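Local coordinates for protein putative NAD(P)H nitroreductase MhqN (Bacillus subtilis, PDB 3BEM) that binds FMN as a homodimeric, putative NAD(P)H-dependent nitroreductase and may contribute to the breakdown of aromatic compounds, at residues L91-K96 with L180-Q185. The protein carries 3 engineered substitutions. Residues are numbered along the deposited sequence; the frame is centred on the assembly and turned at random.
Sequences LVLGDK and LNIDDQ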
loop_
_atom_site.group_PDB
_atom_site.type_symbol
_atom_site.label_atom_id
_atom_site.label_comp_id
_atom_site.label_asym_id
_atom_site.label_seq_id
_atom_site.Cartn_x
_atom_site.Cartn_y
_atom_site.Cartn_z
ATOM N N LEU B 91 9.665 -8.051 -8.389
ATOM C CA LEU B 91 8.434 -8.749 -8.098
ATOM C C LEU B 91 8.187 -8.617 -6.632
ATOM O O LEU B 91 9.017 -8.985 -5.813
ATOM C CB LEU B 91 8.517 -10.210 -8.559
ATOM C CG LEU B 91 8.474 -10.412 -10.087
ATOM C CD1 LEU B 91 7.162 -9.817 -10.708
ATOM C CD2 LEU B 91 9.804 -9.900 -10.756
ATOM N N VAL B 92 7.041 -8.055 -6.305
ATOM C CA VAL B 92 6.644 -7.861 -4.939
ATOM C C VAL B 92 5.786 -9.059 -4.534
ATOM O O VAL B 92 4.701 -9.272 -5.053
ATOM C CB VAL B 92 5.851 -6.550 -4.745
ATOM C CG1 VAL B 92 5.606 -6.311 -3.230
ATOM C CG2 VAL B 92 6.569 -5.328 -5.434
ATOM N N LEU B 93 6.309 -9.855 -3.599
ATOM C CA LEU B 93 5.678 -11.067 -3.142
ATOM C C LEU B 93 5.081 -10.862 -1.754
ATOM O O LEU B 93 5.627 -10.135 -0.936
ATOM C CB LEU B 93 6.702 -12.215 -3.036
ATOM C CG LEU B 93 7.505 -12.509 -4.294
ATOM C CD1 LEU B 93 8.469 -13.702 -4.093
ATOM C CD2 LEU B 93 6.525 -12.705 -5.525
ATOM N N GLY B 94 3.962 -11.536 -1.509
ATOM C CA GLY B 94 3.393 -11.620 -0.193
ATOM C C GLY B 94 3.307 -13.061 0.271
ATOM O O GLY B 94 2.738 -13.915 -0.404
ATOM N N ASP B 95 3.887 -13.345 1.425
ATOM C CA ASP B 95 3.819 -14.701 1.990
ATOM C C ASP B 95 2.439 -15.013 2.562
ATOM O O ASP B 95 2.038 -14.461 3.578
ATOM C CB ASP B 95 4.859 -14.801 3.066
ATOM C CG ASP B 95 5.087 -16.184 3.568
ATOM O OD1 ASP B 95 4.434 -17.138 3.123
ATOM O OD2 ASP B 95 6.007 -16.313 4.426
ATOM N N LYS B 96 1.737 -15.958 1.918
ATOM C CA LYS B 96 0.448 -16.439 2.387
ATOM C C LYS B 96 0.552 -17.246 3.686
ATOM O O LYS B 96 -0.447 -17.440 4.383
ATOM C CB LYS B 96 -0.219 -17.269 1.291
ATOM C CG LYS B 96 -0.642 -16.454 0.085
ATOM C CD LYS B 96 -1.250 -17.298 -1.039
ATOM C CE LYS B 96 -0.271 -18.183 -1.718
ATOM N NZ LYS B 96 -0.881 -18.876 -2.915
ATOM N N LEU B 180 10.785 -17.376 -12.678
ATOM C CA LEU B 180 11.647 -16.959 -11.565
ATOM C C LEU B 180 11.743 -17.980 -10.449
ATOM O O LEU B 180 12.376 -17.698 -9.446
ATOM C CB LEU B 180 11.166 -15.623 -10.989
ATOM C CG LEU B 180 11.169 -14.471 -12.005
ATOM C CD1 LEU B 180 10.670 -13.179 -11.321
ATOM C CD2 LEU B 180 12.525 -14.265 -12.713
ATOM N N ASN B 181 11.106 -19.136 -10.592
ATOM C CA ASN B 181 11.128 -20.160 -9.569
ATOM C C ASN B 181 10.634 -19.692 -8.199
ATOM O O ASN B 181 11.308 -19.865 -7.180
ATOM C CB ASN B 181 12.547 -20.737 -9.469
ATOM C CG ASN B 181 12.613 -21.973 -8.606
ATOM O OD1 ASN B 181 11.637 -22.731 -8.520
ATOM N ND2 ASN B 181 13.767 -22.189 -7.954
ATOM N N ILE B 182 9.430 -19.145 -8.167
ATOM C CA ILE B 182 8.875 -18.628 -6.940
ATOM C C ILE B 182 7.984 -19.682 -6.302
ATOM O O ILE B 182 7.125 -20.236 -6.964
ATOM C CB ILE B 182 8.089 -17.298 -7.213
ATOM C CG1 ILE B 182 9.082 -16.169 -7.630
ATOM C CG2 ILE B 182 7.258 -16.884 -5.983
ATOM C CD1 ILE B 182 8.429 -15.023 -8.333
ATOM N N ASP B 183 8.179 -19.955 -4.997
ATOM C CA ASP B 183 7.419 -21.001 -4.290
ATOM C C ASP B 183 5.925 -20.690 -4.224
ATOM O O ASP B 183 5.529 -19.511 -4.271
ATOM C CB ASP B 183 7.933 -21.140 -2.846
ATOM C CG ASP B 183 9.202 -21.962 -2.729
ATOM O OD1 ASP B 183 9.229 -23.131 -3.206
ATOM O OD2 ASP B 183 10.163 -21.449 -2.099
ATOM N N ASP B 184 5.106 -21.734 -4.042
ATOM C CA ASP B 184 3.647 -21.614 -4.019
ATOM C C ASP B 184 3.101 -20.743 -2.908
ATOM O O ASP B 184 2.015 -20.163 -3.063
ATOM C CB ASP B 184 2.941 -22.979 -3.906
ATOM C CG ASP B 184 1.389 -22.843 -3.714
ATOM O OD1 ASP B 184 0.681 -22.366 -4.648
ATOM O OD2 ASP B 184 0.873 -23.206 -2.615
ATOM N N GLN B 185 3.820 -20.664 -1.799
ATOM C CA GLN B 185 3.304 -19.930 -0.664
ATOM C C GLN B 185 3.303 -18.410 -0.889
ATOM O O GLN B 185 2.717 -17.714 -0.120
ATOM C CB GLN B 185 4.071 -20.233 0.614
ATOM C CG GLN B 185 5.430 -19.661 0.671
ATOM C CD GLN B 185 6.200 -20.210 1.839
ATOM O OE1 GLN B 185 6.890 -21.216 1.698
ATOM N NE2 GLN B 185 6.080 -19.565 3.006
#
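Leu91 lays its CD2 methyl against CD1 of Leu180, the two side chains crossing at about a right angle in a tight contact of 3.4 Å between those carbons. Farther along, Leu93 and Ile182 meet tip to tip, Leu93 CD1 lying 3.9 Å from Ile182 CG2. Branched aliphatic side chains suit both pairs, since their methyls fill the space between the backbones with apolar surface. Strand 88-95 is an inner strand of the antiparallel sheet of this nitroreductase-family fold, paired with strands 59-64 and 186-195. Residues 180-185 connect helix 173-180 to strand 186-195, the first of them passing over the face that Leu91 and Leu93 present, the last coming in beside the strand end. Leu180 also packs on Met218 of the second subunit.

Where the strand ends, polar contacts take over and the two segments draw together. The backbone N of Lys96 donates to O of Gln185 (2.9 Å), continuing the pairing with strand 186-195. Gln185 has the reach and the donor: with chi1 at 72°, its extended chain carries NE2 to the syn side of Asp95 OD1, where it donates a 2.9 Å hydrogen bond, almost straight at 177° but 30° out of the carboxylate plane. Short Asp95 suits its place because OD1 also accepts from Gln97 N; an alanine here would remove this acceptor, probably leaving both donors without their shared partner and the Gln185 amide freer to turn. Lys96, bent at chi3, is long enough to bring its ammonium NZ to a weak hydrogen bond with Asp184 O (3.2 Å), near the Asp184 carboxylate but beyond salt-bridge range.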